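Side-chain contacts in trichothecene 3-O-acetyltransferase (Gibberella zeae, PDB 2RKV), which transfers an acetyl group from acetyl-coenzyme A to the C3 hydroxyl of trichothecene mycotoxins such as T-2 toxin, as a member of the BAHD acyltransferase superfamily: residues E51-V56 / D178-E183; V167-S172 / V301-P306; I195-E200 / S342-T347; R275-R280 / L427-E432; E279-S284 / P371-M376. One frame throughout, in Å; residues are numbered along the deposited sequence. Where two conformers were deposited one is given.

None of the five contacts lies wholly in the core: each includes both buried residues and more exposed ones. Interactions 1 and 2 adjoin, their centres about 10 Å apart, and are linked by Glu183, which bonds to Ser302 and Asn304; the first is purely apolar, whereas the second adds an arginine-amide bond and waters to a small apolar contact. Interaction 3, on helix 340-356, is van der Waals in character and touches interaction 2 through Ile195. On the opposite side of the chain's centre from interactions 1 and 2, interactions 4 and 5 share Arg280, whose guanidinium stacks on an arginine in one and hydrogen-bonds to a serine in the other.

Interaction 1 (E51-V56 / D178-E183); sequences EAVPWV and DPFTEE
Phe180 brings one corner of its ring, CE2, against the end of helix 35-52, where it meets the methyl of Ala52 and a branch of Val53. Ala52 CB lies 3.9 Å from Phe180 CE2, while Val53 CG2 approaches the same carbon at the ring edge, near the ring plane, at 4.3 Å. The benzyl group gets there because CG stands anti to the carbonyl carbon of Phe180 (chi1 -63°), beside the backbone N. Val53 is the first residue to leave helical geometry, and here the chain turns into the 3-10 segment at 54-56. Phe180 itself sits in the link between helices 161-176 and 182-187; its side chain also touches Leu170 and Lys173 of the first and Met185 of the second, so the ring joins three helices. No hydrogen bond crosses between 51-56 and 178-183. With only apolar carbons meeting and 82 Å² buried, the contact depends on shape and on exclusion of water, and imposes little directional preference.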
# COMPACT_ATOMS: atom_id res chain seq x y z
N GLU A 51 -18.13 16.95 8.33
CA GLU A 51 -19.23 17.84 7.97
C GLU A 51 -19.24 18.07 6.46
O GLU A 51 -20.30 18.04 5.83
CB GLU A 51 -19.14 19.16 8.74
CG GLU A 51 -19.46 18.98 10.22
CD GLU A 51 -19.13 20.20 11.06
OE1 GLU A 51 -18.27 21.01 10.66
OE2 GLU A 51 -19.74 20.33 12.15
N ALA A 52 -18.05 18.26 5.88
CA ALA A 52 -17.90 18.48 4.44
C ALA A 52 -18.18 17.22 3.61
O ALA A 52 -18.84 17.29 2.57
CB ALA A 52 -16.50 19.02 4.14
N VAL A 53 -17.66 16.08 4.06
CA VAL A 53 -17.78 14.80 3.35
C VAL A 53 -18.19 13.72 4.36
O VAL A 53 -17.33 12.99 4.88
CB VAL A 53 -16.45 14.43 2.63
CG1 VAL A 53 -16.61 13.16 1.79
CG2 VAL A 53 -15.99 15.60 1.74
N PRO A 54 -19.49 13.66 4.68
CA PRO A 54 -19.99 12.74 5.71
C PRO A 54 -19.53 11.28 5.59
O PRO A 54 -19.31 10.63 6.63
CB PRO A 54 -21.52 12.88 5.59
CG PRO A 54 -21.69 14.33 5.15
CD PRO A 54 -20.57 14.51 4.14
N TRP A 55 -19.35 10.76 4.38
CA TRP A 55 -19.05 9.34 4.24
C TRP A 55 -17.71 8.91 4.85
O TRP A 55 -17.53 7.73 5.15
CB TRP A 55 -19.22 8.82 2.80
CG TRP A 55 -18.24 9.38 1.80
CD1 TRP A 55 -18.50 10.32 0.83
CD2 TRP A 55 -16.87 8.99 1.62
NE1 TRP A 55 -17.37 10.55 0.08
CE2 TRP A 55 -16.35 9.76 0.55
CE3 TRP A 55 -16.03 8.08 2.28
CZ2 TRP A 55 -15.02 9.64 0.11
CZ3 TRP A 55 -14.70 7.96 1.85
CH2 TRP A 55 -14.21 8.74 0.78
N VAL A 56 -16.79 9.86 5.04
CA VAL A 56 -15.49 9.50 5.64
C VAL A 56 -15.64 8.94 7.07
O VAL A 56 -14.77 8.22 7.55
CB VAL A 56 -14.44 10.66 5.61
CG1 VAL A 56 -14.20 11.14 4.17
CG2 VAL A 56 -14.85 11.83 6.52
N ASP A 178 -8.33 25.06 5.90
CA ASP A 178 -8.14 25.47 4.51
C ASP A 178 -9.27 24.90 3.65
O ASP A 178 -9.63 23.73 3.81
CB ASP A 178 -6.78 25.00 4.01
CG ASP A 178 -5.62 25.68 4.72
OD1 ASP A 178 -5.79 26.82 5.21
OD2 ASP A 178 -4.53 25.07 4.80
N PRO A 179 -9.82 25.70 2.72
CA PRO A 179 -11.02 25.24 1.99
C PRO A 179 -10.71 24.14 0.98
O PRO A 179 -9.60 24.09 0.43
CB PRO A 179 -11.50 26.51 1.27
CG PRO A 179 -10.27 27.35 1.10
CD PRO A 179 -9.36 27.03 2.27
N PHE A 180 -11.67 23.26 0.74
CA PHE A 180 -11.51 22.25 -0.31
C PHE A 180 -11.83 22.90 -1.65
O PHE A 180 -12.73 23.74 -1.73
CB PHE A 180 -12.44 21.04 -0.10
CG PHE A 180 -12.18 20.25 1.17
CD1 PHE A 180 -11.04 20.43 1.95
CD2 PHE A 180 -13.10 19.27 1.56
CE1 PHE A 180 -10.84 19.68 3.11
CE2 PHE A 180 -12.91 18.51 2.71
CZ PHE A 180 -11.77 18.71 3.49
N THR A 181 -11.13 22.49 -2.71
CA THR A 181 -11.46 22.99 -4.05
C THR A 181 -12.68 22.26 -4.60
O THR A 181 -13.03 21.17 -4.13
CB THR A 181 -10.30 22.80 -5.03
OG1 THR A 181 -10.09 21.41 -5.27
CG2 THR A 181 -9.02 23.44 -4.49
N GLU A 182 -13.32 22.86 -5.61
CA GLU A 182 -14.45 22.21 -6.26
C GLU A 182 -14.06 20.85 -6.85
O GLU A 182 -14.80 19.87 -6.71
CB GLU A 182 -15.07 23.12 -7.32
CG GLU A 182 -15.78 24.33 -6.73
N GLU A 183 -12.89 20.78 -7.49
CA GLU A 183 -12.39 19.51 -8.05
C GLU A 183 -12.20 18.44 -6.97
O GLU A 183 -12.49 17.27 -7.19
CB GLU A 183 -11.08 19.70 -8.83
CG GLU A 183 -10.71 18.52 -9.74
CD GLU A 183 -10.04 17.34 -9.01
OE1 GLU A 183 -9.38 17.56 -7.97
OE2 GLU A 183 -10.18 16.18 -9.49

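Interaction 2 (V167-S172 / V301-P306); sequences VIRLLS and VSNNYP
Arg169 reaches from helix 161-176 to the turn at 302-305, where Arg169 NH1 donates to Asn304 OD1 at 2.9 Å, with an N-H...O angle of 155°. Its CG is anti to the backbone N, and a bend at chi3 of 60° swings the guanidinium across the amide, the two planes being 45° apart. NH1 meets the oxygen nearly along the C=O axis. The Asn304 side chain leaves in the other sense, with CG beside its own N, which brings OD1 to the arginine while ND2 bonds to Glu183. Two waters lie at the guanidinium edge, in its plane: one joins NH1 to Asn303 O, and the other accepts from NE. NH2 is taken by Asp165 and Tyr388, so all three nitrogens have partners and rotation of the group is restricted. Two residues earlier on the helix, Val167 CG2 packs on Pro306 CB at 3.7 Å, the side chains crossing at about a right angle. Ser302 OG accepts from Asn304 N at 2.9 Å, an ST turn that sits within the type I beta turn from Ser302 to Tyr305, in the loop between helix 296-299 and strand 310-318.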
# COMPACT_ATOMS: atom_id res chain seq x y z
N VAL A 167 -7.57 11.15 0.85
CA VAL A 167 -8.36 11.37 2.08
C VAL A 167 -7.52 12.09 3.14
O VAL A 167 -7.97 13.10 3.74
CB VAL A 167 -8.94 10.03 2.61
CG1 VAL A 167 -9.57 10.18 4.00
CG2 VAL A 167 -9.99 9.48 1.62
N ILE A 168 -6.30 11.60 3.36
CA ILE A 168 -5.39 12.17 4.36
C ILE A 168 -5.02 13.63 4.02
O ILE A 168 -5.00 14.49 4.89
CB ILE A 168 -4.14 11.29 4.58
CG1 ILE A 168 -4.56 9.90 5.06
CG2 ILE A 168 -3.17 11.95 5.57
CD1 ILE A 168 -3.43 8.88 5.12
N ARG A 169 -4.76 13.88 2.73
CA ARG A 169 -4.46 15.22 2.24
C ARG A 169 -5.57 16.20 2.60
O ARG A 169 -5.30 17.31 3.07
CB ARG A 169 -4.25 15.17 0.72
CG ARG A 169 -4.00 16.50 0.03
CD ARG A 169 -3.27 16.30 -1.30
NE ARG A 169 -4.02 15.45 -2.24
CZ ARG A 169 -3.67 14.21 -2.59
NH1 ARG A 169 -4.41 13.54 -3.47
NH2 ARG A 169 -2.59 13.63 -2.08
N LEU A 170 -6.82 15.80 2.37
CA LEU A 170 -7.96 16.66 2.70
C LEU A 170 -8.14 16.78 4.21
O LEU A 170 -8.54 17.83 4.72
CB LEU A 170 -9.24 16.16 2.04
CG LEU A 170 -9.30 16.26 0.51
CD1 LEU A 170 -10.74 16.05 0.03
CD2 LEU A 170 -8.78 17.62 0.02
N LEU A 171 -7.84 15.70 4.94
CA LEU A 171 -7.88 15.81 6.40
C LEU A 171 -6.87 16.88 6.85
O LEU A 171 -7.19 17.68 7.74
CB LEU A 171 -7.60 14.46 7.07
CG LEU A 171 -7.38 14.49 8.59
CD1 LEU A 171 -8.59 15.10 9.33
CD2 LEU A 171 -7.08 13.08 9.11
N SER A 172 -5.69 16.92 6.24
CA SER A 172 -4.71 17.95 6.61
C SER A 172 -5.27 19.36 6.36
O SER A 172 -5.17 20.23 7.22
CB SER A 172 -3.37 17.76 5.89
OG SER A 172 -2.40 18.65 6.43
N VAL A 301 -9.27 8.90 -14.55
CA VAL A 301 -9.85 9.31 -13.27
C VAL A 301 -8.86 10.21 -12.50
O VAL A 301 -7.65 10.00 -12.56
CB VAL A 301 -10.26 8.07 -12.43
CG1 VAL A 301 -10.68 8.45 -11.00
CG2 VAL A 301 -11.38 7.29 -13.13
N SER A 302 -9.40 11.20 -11.80
CA SER A 302 -8.61 12.14 -11.01
C SER A 302 -7.73 11.44 -9.98
O SER A 302 -8.16 10.47 -9.35
CB SER A 302 -9.55 13.10 -10.28
OG SER A 302 -8.87 13.87 -9.32
N ASN A 303 -6.51 11.94 -9.80
CA ASN A 303 -5.63 11.49 -8.72
C ASN A 303 -6.28 11.68 -7.34
O ASN A 303 -5.89 11.05 -6.35
CB ASN A 303 -4.31 12.26 -8.78
CG ASN A 303 -3.28 11.73 -7.79
OD1 ASN A 303 -2.89 10.56 -7.86
ND2 ASN A 303 -2.85 12.58 -6.88
N ASN A 304 -7.28 12.56 -7.28
CA ASN A 304 -7.99 12.83 -6.03
C ASN A 304 -9.15 11.88 -5.75
O ASN A 304 -9.82 12.01 -4.72
CB ASN A 304 -8.44 14.29 -5.96
CG ASN A 304 -7.28 15.25 -5.84
OD1 ASN A 304 -6.25 14.93 -5.22
ND2 ASN A 304 -7.41 16.44 -6.43
N TYR A 305 -9.41 10.93 -6.65
CA TYR A 305 -10.45 9.93 -6.40
C TYR A 305 -10.04 9.05 -5.22
O TYR A 305 -8.97 8.43 -5.26
CB TYR A 305 -10.70 9.08 -7.65
CG TYR A 305 -11.71 7.98 -7.43
CD1 TYR A 305 -13.03 8.29 -7.14
CD2 TYR A 305 -11.34 6.63 -7.52
CE1 TYR A 305 -13.97 7.31 -6.94
CE2 TYR A 305 -12.28 5.63 -7.33
CZ TYR A 305 -13.59 5.97 -7.05
OH TYR A 305 -14.54 5.00 -6.85
N PRO A 306 -10.86 9.03 -4.16
CA PRO A 306 -10.44 8.39 -2.90
C PRO A 306 -10.69 6.89 -2.80
O PRO A 306 -10.44 6.29 -1.74
CB PRO A 306 -11.30 9.11 -1.86
CG PRO A 306 -12.61 9.33 -2.60
CD PRO A 306 -12.19 9.67 -4.04
O HOH W 1 -4.18 10.79 -4.29
O HOH W 2 -6.20 17.17 -3.12

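Interaction 3 (I195-E200 / S342-T347); sequences IVPYLE and SMRQRT
Leu199 packs both methyls against the end of Gln345, crossing that side chain at about a right angle. The glutamine leaves the helix pointing away from the loop, but a bend at chi2 (66°) brings its end back to the leucine. At the other end, Val196 CG1 rests 4.0 Å from Thr347 O; both residues are buried, and Val196 also packs on Arg348, the next residue, and on Ala351, a turn further on. Thr347 OG1 turns back to donate to Met343 O at 2.7 Å, reaching it from the opposite face of the carbonyl plane to Thr347 N, and is met by Asn311 as well. Between these ends the contact is looser: exposed Pro197 brings CG no nearer than 4.4 Å to Arg344 NH2, at the end of an arginine extended as far as NE. No hydrogen bond links 195-200 to 342-347 themselves; backbone atoms of the loop bond to Arg348 and Thr352. The contact thus supplies van der Waals packing, while directional restraint probably comes from those neighbouring bonds.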
# COMPACT_ATOMS: atom_id res chain seq x y z
N ILE A 195 -17.51 3.57 -12.19
CA ILE A 195 -16.26 4.27 -12.54
C ILE A 195 -15.35 3.47 -13.49
O ILE A 195 -14.49 4.05 -14.17
CB ILE A 195 -15.50 4.78 -11.29
CG1 ILE A 195 -14.70 6.05 -11.65
CG2 ILE A 195 -14.65 3.67 -10.63
CD1 ILE A 195 -14.23 6.87 -10.47
N VAL A 196 -15.53 2.15 -13.52
CA VAL A 196 -14.87 1.29 -14.50
C VAL A 196 -15.95 0.76 -15.45
O VAL A 196 -16.75 -0.10 -15.06
CB VAL A 196 -14.11 0.11 -13.84
CG1 VAL A 196 -13.42 -0.75 -14.92
CG2 VAL A 196 -13.09 0.60 -12.83
N PRO A 197 -16.00 1.29 -16.68
CA PRO A 197 -17.00 0.81 -17.64
C PRO A 197 -16.79 -0.66 -17.96
O PRO A 197 -15.66 -1.08 -18.23
CB PRO A 197 -16.74 1.68 -18.88
CG PRO A 197 -15.98 2.86 -18.38
CD PRO A 197 -15.16 2.36 -17.24
N TYR A 198 -17.87 -1.45 -17.93
CA TYR A 198 -17.74 -2.89 -18.13
C TYR A 198 -17.58 -3.26 -19.60
O TYR A 198 -17.94 -2.48 -20.49
CB TYR A 198 -18.94 -3.63 -17.53
CG TYR A 198 -19.11 -3.42 -16.04
CD1 TYR A 198 -20.32 -2.99 -15.52
CD2 TYR A 198 -18.05 -3.66 -15.16
CE1 TYR A 198 -20.49 -2.79 -14.15
CE2 TYR A 198 -18.20 -3.46 -13.79
CZ TYR A 198 -19.42 -3.03 -13.30
OH TYR A 198 -19.58 -2.84 -11.95
N LEU A 199 -17.02 -4.44 -19.84
CA LEU A 199 -16.91 -4.99 -21.18
C LEU A 199 -18.23 -5.68 -21.53
O LEU A 199 -18.85 -6.31 -20.67
CB LEU A 199 -15.74 -5.98 -21.28
CG LEU A 199 -14.32 -5.45 -20.99
CD1 LEU A 199 -13.31 -6.57 -20.97
CD2 LEU A 199 -13.90 -4.37 -22.00
N GLU A 200 -18.65 -5.55 -22.78
CA GLU A 200 -19.92 -6.11 -23.22
C GLU A 200 -19.76 -7.59 -23.58
O GLU A 200 -18.76 -7.98 -24.17
CB GLU A 200 -20.45 -5.32 -24.43
N SER A 342 -3.48 -1.05 -22.42
CA SER A 342 -3.42 -2.40 -21.83
C SER A 342 -3.94 -2.40 -20.40
O SER A 342 -4.73 -3.26 -20.02
CB SER A 342 -2.00 -2.96 -21.87
OG SER A 342 -1.92 -4.16 -21.12
N MET A 343 -3.50 -1.43 -19.60
CA MET A 343 -3.97 -1.32 -18.23
C MET A 343 -5.48 -1.12 -18.17
O MET A 343 -6.17 -1.72 -17.34
CB MET A 343 -3.24 -0.20 -17.50
CG MET A 343 -1.98 -0.65 -16.79
SD MET A 343 -2.30 -1.77 -15.39
CE MET A 343 -3.65 -0.95 -14.55
N ARG A 344 -6.00 -0.28 -19.07
CA ARG A 344 -7.43 -0.02 -19.12
C ARG A 344 -8.22 -1.28 -19.49
O ARG A 344 -9.17 -1.63 -18.80
CB ARG A 344 -7.77 1.13 -20.07
CG ARG A 344 -9.24 1.51 -20.04
CD ARG A 344 -9.53 2.73 -20.90
NE ARG A 344 -10.95 3.06 -20.86
CZ ARG A 344 -11.83 2.73 -21.80
NH1 ARG A 344 -11.45 2.07 -22.89
NH2 ARG A 344 -13.11 3.08 -21.66
N GLN A 345 -7.80 -1.97 -20.55
CA GLN A 345 -8.51 -3.18 -20.99
C GLN A 345 -8.50 -4.26 -19.90
O GLN A 345 -9.53 -4.87 -19.60
CB GLN A 345 -7.92 -3.72 -22.31
CG GLN A 345 -8.52 -5.04 -22.82
CD GLN A 345 -9.99 -4.95 -23.24
OE1 GLN A 345 -10.71 -5.96 -23.23
NE2 GLN A 345 -10.43 -3.76 -23.63
N ARG A 346 -7.34 -4.46 -19.28
CA ARG A 346 -7.19 -5.49 -18.26
C ARG A 346 -8.06 -5.18 -17.05
O ARG A 346 -8.77 -6.04 -16.55
CB ARG A 346 -5.72 -5.65 -17.86
CG ARG A 346 -4.86 -6.27 -18.98
CD ARG A 346 -3.40 -6.44 -18.58
NE ARG A 346 -3.29 -7.28 -17.39
CZ ARG A 346 -2.89 -6.85 -16.20
NH1 ARG A 346 -2.50 -5.58 -16.04
NH2 ARG A 346 -2.85 -7.69 -15.17
N THR A 347 -8.02 -3.92 -16.62
CA THR A 347 -8.77 -3.48 -15.45
C THR A 347 -10.27 -3.57 -15.70
O THR A 347 -11.04 -3.98 -14.83
CB THR A 347 -8.33 -2.06 -15.03
OG1 THR A 347 -6.92 -2.07 -14.74
CG2 THR A 347 -9.08 -1.59 -13.78

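Interaction 4 (R275-R280 / L427-E432); sequences RVRLER and LSLRDE
Where strand 423-430 of the seven-stranded sheet gives way to helix 431-439, an arginine-arginine stack joins this junction to the chain leaving helix 261-277. The guanidinium of Arg280 lies flat on that of Arg430, with centres 4.1 Å apart and planes inclined by 7°; Arg280 NH2 is 3.7 Å from Arg430 NE. Arg280 places CG between its backbone N and carbonyl carbon (chi1 62°) and then runs straight, whereas Arg430 bends at chi3. The nearby acids probably make this pairing of like charges tolerable: Asp433 forms a salt bridge with Arg280 NE, and Glu409 with Arg430 NE. Arg430 is the N-cap residue of helix 431-439, so the stack forms at a strand-to-helix junction. Glu432, in the first turn, lays its carboxylate beside the Arg280 chain, Glu432 OE2 lying 3.6 Å from Arg280 CD, but pairs with Arg436. Deeper in, Leu429 CD2 touches Arg277 NH2 at 3.5 Å, and a water accepts from both Arg277 NH2 and Arg430 N. Arg277 also binds Asp433, Ser374 and Ser410.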
# COMPACT_ATOMS: atom_id res chain seq x y z
N ARG A 275 18.54 -14.09 -7.11
CA ARG A 275 19.93 -14.47 -6.86
C ARG A 275 20.11 -15.23 -5.53
O ARG A 275 20.66 -16.34 -5.53
CB ARG A 275 20.85 -13.24 -6.89
CG ARG A 275 22.33 -13.55 -6.58
CD ARG A 275 23.24 -12.35 -6.84
NE ARG A 275 22.95 -11.22 -5.95
CZ ARG A 275 22.27 -10.14 -6.31
NH1 ARG A 275 22.05 -9.17 -5.42
NH2 ARG A 275 21.78 -10.02 -7.54
N VAL A 276 19.64 -14.67 -4.41
CA VAL A 276 19.81 -15.36 -3.12
C VAL A 276 18.99 -16.66 -3.06
O VAL A 276 19.40 -17.62 -2.40
CB VAL A 276 19.54 -14.47 -1.87
CG1 VAL A 276 20.40 -13.20 -1.91
CG2 VAL A 276 18.07 -14.13 -1.74
N ARG A 277 17.86 -16.69 -3.75
CA ARG A 277 17.00 -17.87 -3.78
C ARG A 277 17.65 -19.05 -4.51
O ARG A 277 17.29 -20.20 -4.26
CB ARG A 277 15.62 -17.55 -4.34
CG ARG A 277 14.76 -16.82 -3.31
CD ARG A 277 13.52 -16.17 -3.90
NE ARG A 277 12.70 -15.65 -2.81
CZ ARG A 277 11.56 -14.98 -2.97
NH1 ARG A 277 11.09 -14.71 -4.19
NH2 ARG A 277 10.89 -14.56 -1.90
N LEU A 278 18.60 -18.75 -5.40
CA LEU A 278 19.38 -19.79 -6.09
C LEU A 278 20.11 -20.70 -5.11
O LEU A 278 20.45 -21.84 -5.45
CB LEU A 278 20.39 -19.16 -7.05
CG LEU A 278 19.87 -18.63 -8.38
CD1 LEU A 278 20.94 -17.77 -9.03
CD2 LEU A 278 19.43 -19.77 -9.31
N GLU A 279 20.36 -20.19 -3.91
CA GLU A 279 21.02 -20.96 -2.85
C GLU A 279 20.13 -22.03 -2.23
O GLU A 279 20.62 -22.92 -1.53
CB GLU A 279 21.60 -20.03 -1.78
CG GLU A 279 22.64 -19.04 -2.29
CD GLU A 279 23.78 -19.71 -3.04
OE1 GLU A 279 24.37 -20.68 -2.50
OE2 GLU A 279 24.10 -19.27 -4.17
N ARG A 280 18.82 -21.98 -2.50
CA ARG A 280 17.89 -22.97 -1.95
C ARG A 280 16.99 -23.66 -2.97
O ARG A 280 16.39 -24.69 -2.67
CB ARG A 280 17.07 -22.40 -0.79
CG ARG A 280 16.19 -21.23 -1.15
CD ARG A 280 15.28 -20.88 0.02
NE ARG A 280 14.42 -19.74 -0.31
CZ ARG A 280 13.22 -19.83 -0.89
NH1 ARG A 280 12.72 -21.01 -1.21
NH2 ARG A 280 12.52 -18.73 -1.14
N LEU A 427 10.67 -5.15 3.01
CA LEU A 427 10.71 -6.51 2.46
C LEU A 427 10.32 -7.53 3.51
O LEU A 427 10.80 -7.45 4.65
CB LEU A 427 12.11 -6.85 1.95
CG LEU A 427 12.47 -6.40 0.53
CD1 LEU A 427 12.44 -4.88 0.35
CD2 LEU A 427 13.84 -6.93 0.17
N SER A 428 9.43 -8.45 3.14
CA SER A 428 9.13 -9.61 3.98
C SER A 428 9.63 -10.86 3.28
O SER A 428 9.23 -11.15 2.14
CB SER A 428 7.63 -9.72 4.30
OG SER A 428 7.39 -10.75 5.27
N LEU A 429 10.53 -11.57 3.94
CA LEU A 429 11.17 -12.73 3.34
C LEU A 429 11.38 -13.81 4.39
O LEU A 429 11.50 -13.51 5.58
CB LEU A 429 12.53 -12.33 2.76
CG LEU A 429 12.60 -11.40 1.54
CD1 LEU A 429 14.05 -10.97 1.31
CD2 LEU A 429 12.02 -12.04 0.27
N ARG A 430 11.44 -15.07 3.95
CA ARG A 430 11.81 -16.14 4.87
C ARG A 430 13.24 -15.93 5.36
O ARG A 430 14.08 -15.34 4.65
CB ARG A 430 11.57 -17.53 4.26
CG ARG A 430 12.57 -17.98 3.20
CD ARG A 430 12.29 -19.43 2.78
NE ARG A 430 10.98 -19.54 2.13
CZ ARG A 430 10.34 -20.67 1.87
NH1 ARG A 430 10.87 -21.84 2.21
NH2 ARG A 430 9.15 -20.63 1.28
N ASP A 431 13.52 -16.38 6.58
CA ASP A 431 14.78 -16.08 7.25
C ASP A 431 16.01 -16.37 6.40
O ASP A 431 16.94 -15.56 6.35
CB ASP A 431 14.88 -16.85 8.57
CG ASP A 431 13.96 -16.29 9.65
OD1 ASP A 431 13.36 -15.21 9.45
OD2 ASP A 431 13.84 -16.95 10.71
N GLU A 432 16.03 -17.50 5.71
CA GLU A 432 17.24 -17.86 4.97
C GLU A 432 17.51 -16.93 3.79
O GLU A 432 18.66 -16.63 3.49
CB GLU A 432 17.27 -19.34 4.58
CG GLU A 432 16.19 -19.82 3.64
CD GLU A 432 16.23 -21.33 3.47
OE1 GLU A 432 15.29 -22.00 3.93
OE2 GLU A 432 17.21 -21.85 2.89
O HOH W 3 11.44 -15.37 1.01

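Interaction 5 (E279-S284 / P371-M376); sequences ERIDGS and PSTSVM
An end-on arginine bridge, made with two nitrogens, ties the loop after helix 261-277 to the loop leading into strand 375-379. Arg280 gives one nitrogen to each of two oxygens of Ser372. Arg280 NH1 donates to Ser372 OG at 3.0 Å, almost straight at 174° and within the guanidinium plane. Arg280 NH2 donates to Ser372 O at 2.8 Å, lying in the carbonyl plane on a lone pair, although the oxygen is tilted 19° from the guanidinium plane. The hydroxyl is presented by a chi1 of 172°, which sets OG beside the carbonyl carbon so that both acceptors face the same arginine. Two bonds from adjacent nitrogens should fix the twist of the group. Next to it, Ile281 CD1 presses on Thr373 CG2 at 3.5 Å, a tight contact for two methyls. Further along, the bond from Ser284 N to Asp282 OD2, 3.1 Å, makes an Asx turn just before strand 286-294, and Ser284 OG adds a second bond to OD2. That strand pairs in parallel with 375-379 through Val375, and Thr373 O meets Thr287, so the two loops converge at one end of neighbouring strands, with helix 431-439 alongside, whose Asp433 forms a salt bridge with Arg280 NE.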
# COMPACT_ATOMS: atom_id res chain seq x y z
N GLU A 279 20.36 -20.19 -3.91
CA GLU A 279 21.02 -20.96 -2.85
C GLU A 279 20.13 -22.03 -2.23
O GLU A 279 20.62 -22.92 -1.53
CB GLU A 279 21.60 -20.03 -1.78
CG GLU A 279 22.64 -19.04 -2.29
CD GLU A 279 23.78 -19.71 -3.04
OE1 GLU A 279 24.37 -20.68 -2.50
OE2 GLU A 279 24.10 -19.27 -4.17
N ARG A 280 18.82 -21.98 -2.50
CA ARG A 280 17.89 -22.97 -1.95
C ARG A 280 16.99 -23.66 -2.97
O ARG A 280 16.39 -24.69 -2.67
CB ARG A 280 17.07 -22.40 -0.79
CG ARG A 280 16.19 -21.23 -1.15
CD ARG A 280 15.28 -20.88 0.02
NE ARG A 280 14.42 -19.74 -0.31
CZ ARG A 280 13.22 -19.83 -0.89
NH1 ARG A 280 12.72 -21.01 -1.21
NH2 ARG A 280 12.52 -18.73 -1.14
N ILE A 281 16.87 -23.10 -4.17
CA ILE A 281 16.09 -23.72 -5.25
C ILE A 281 16.80 -23.65 -6.61
O ILE A 281 17.73 -22.87 -6.78
CB ILE A 281 14.64 -23.14 -5.36
CG1 ILE A 281 14.67 -21.61 -5.35
CG2 ILE A 281 13.72 -23.72 -4.25
CD1 ILE A 281 13.34 -20.95 -5.09
N ASP A 282 16.35 -24.46 -7.56
CA ASP A 282 16.97 -24.51 -8.88
C ASP A 282 16.65 -23.26 -9.71
O ASP A 282 15.57 -22.68 -9.59
CB ASP A 282 16.53 -25.76 -9.65
CG ASP A 282 17.42 -26.05 -10.85
OD1 ASP A 282 18.60 -26.38 -10.63
OD2 ASP A 282 16.95 -25.93 -11.99
N GLY A 283 17.59 -22.87 -10.57
CA GLY A 283 17.39 -21.74 -11.48
C GLY A 283 16.21 -21.89 -12.42
O GLY A 283 15.70 -20.90 -12.95
N SER A 284 15.77 -23.13 -12.64
CA SER A 284 14.64 -23.39 -13.53
C SER A 284 13.29 -23.12 -12.87
O SER A 284 12.26 -23.11 -13.55
CB SER A 284 14.70 -24.83 -14.06
OG SER A 284 14.49 -25.76 -13.01
N PRO A 371 4.53 -17.91 -2.81
CA PRO A 371 5.31 -17.10 -1.86
C PRO A 371 6.80 -17.44 -1.81
O PRO A 371 7.62 -16.58 -1.45
CB PRO A 371 4.64 -17.38 -0.51
CG PRO A 371 3.81 -18.62 -0.72
CD PRO A 371 3.41 -18.62 -2.16
N SER A 372 7.16 -18.67 -2.15
CA SER A 372 8.56 -19.08 -2.14
C SER A 372 9.39 -18.38 -3.22
O SER A 372 10.57 -18.08 -3.01
CB SER A 372 8.67 -20.60 -2.29
OG SER A 372 10.03 -21.00 -2.46
N THR A 373 8.78 -18.11 -4.37
CA THR A 373 9.52 -17.64 -5.54
C THR A 373 9.02 -16.31 -6.13
O THR A 373 9.68 -15.75 -7.01
CB THR A 373 9.47 -18.67 -6.69
OG1 THR A 373 8.10 -19.01 -6.96
CG2 THR A 373 10.25 -19.93 -6.32
N SER A 374 7.87 -15.84 -5.65
CA SER A 374 7.27 -14.62 -6.18
C SER A 374 7.83 -13.35 -5.53
O SER A 374 8.60 -13.40 -4.57
CB SER A 374 5.74 -14.64 -6.01
OG SER A 374 5.14 -15.67 -6.79
N VAL A 375 7.44 -12.21 -6.10
CA VAL A 375 7.58 -10.92 -5.44
C VAL A 375 6.23 -10.24 -5.60
O VAL A 375 5.71 -10.18 -6.70
CB VAL A 375 8.68 -10.05 -6.08
CG1 VAL A 375 8.62 -8.61 -5.53
CG2 VAL A 375 10.06 -10.66 -5.85
N MET A 376 5.66 -9.77 -4.49
CA MET A 376 4.40 -9.02 -4.55
C MET A 376 4.68 -7.63 -4.00
O MET A 376 4.78 -7.46 -2.79
CB MET A 376 3.31 -9.72 -3.74
CG MET A 376 3.07 -11.19 -4.13
SD MET A 376 2.06 -12.12 -2.95
CE MET A 376 3.14 -12.17 -1.52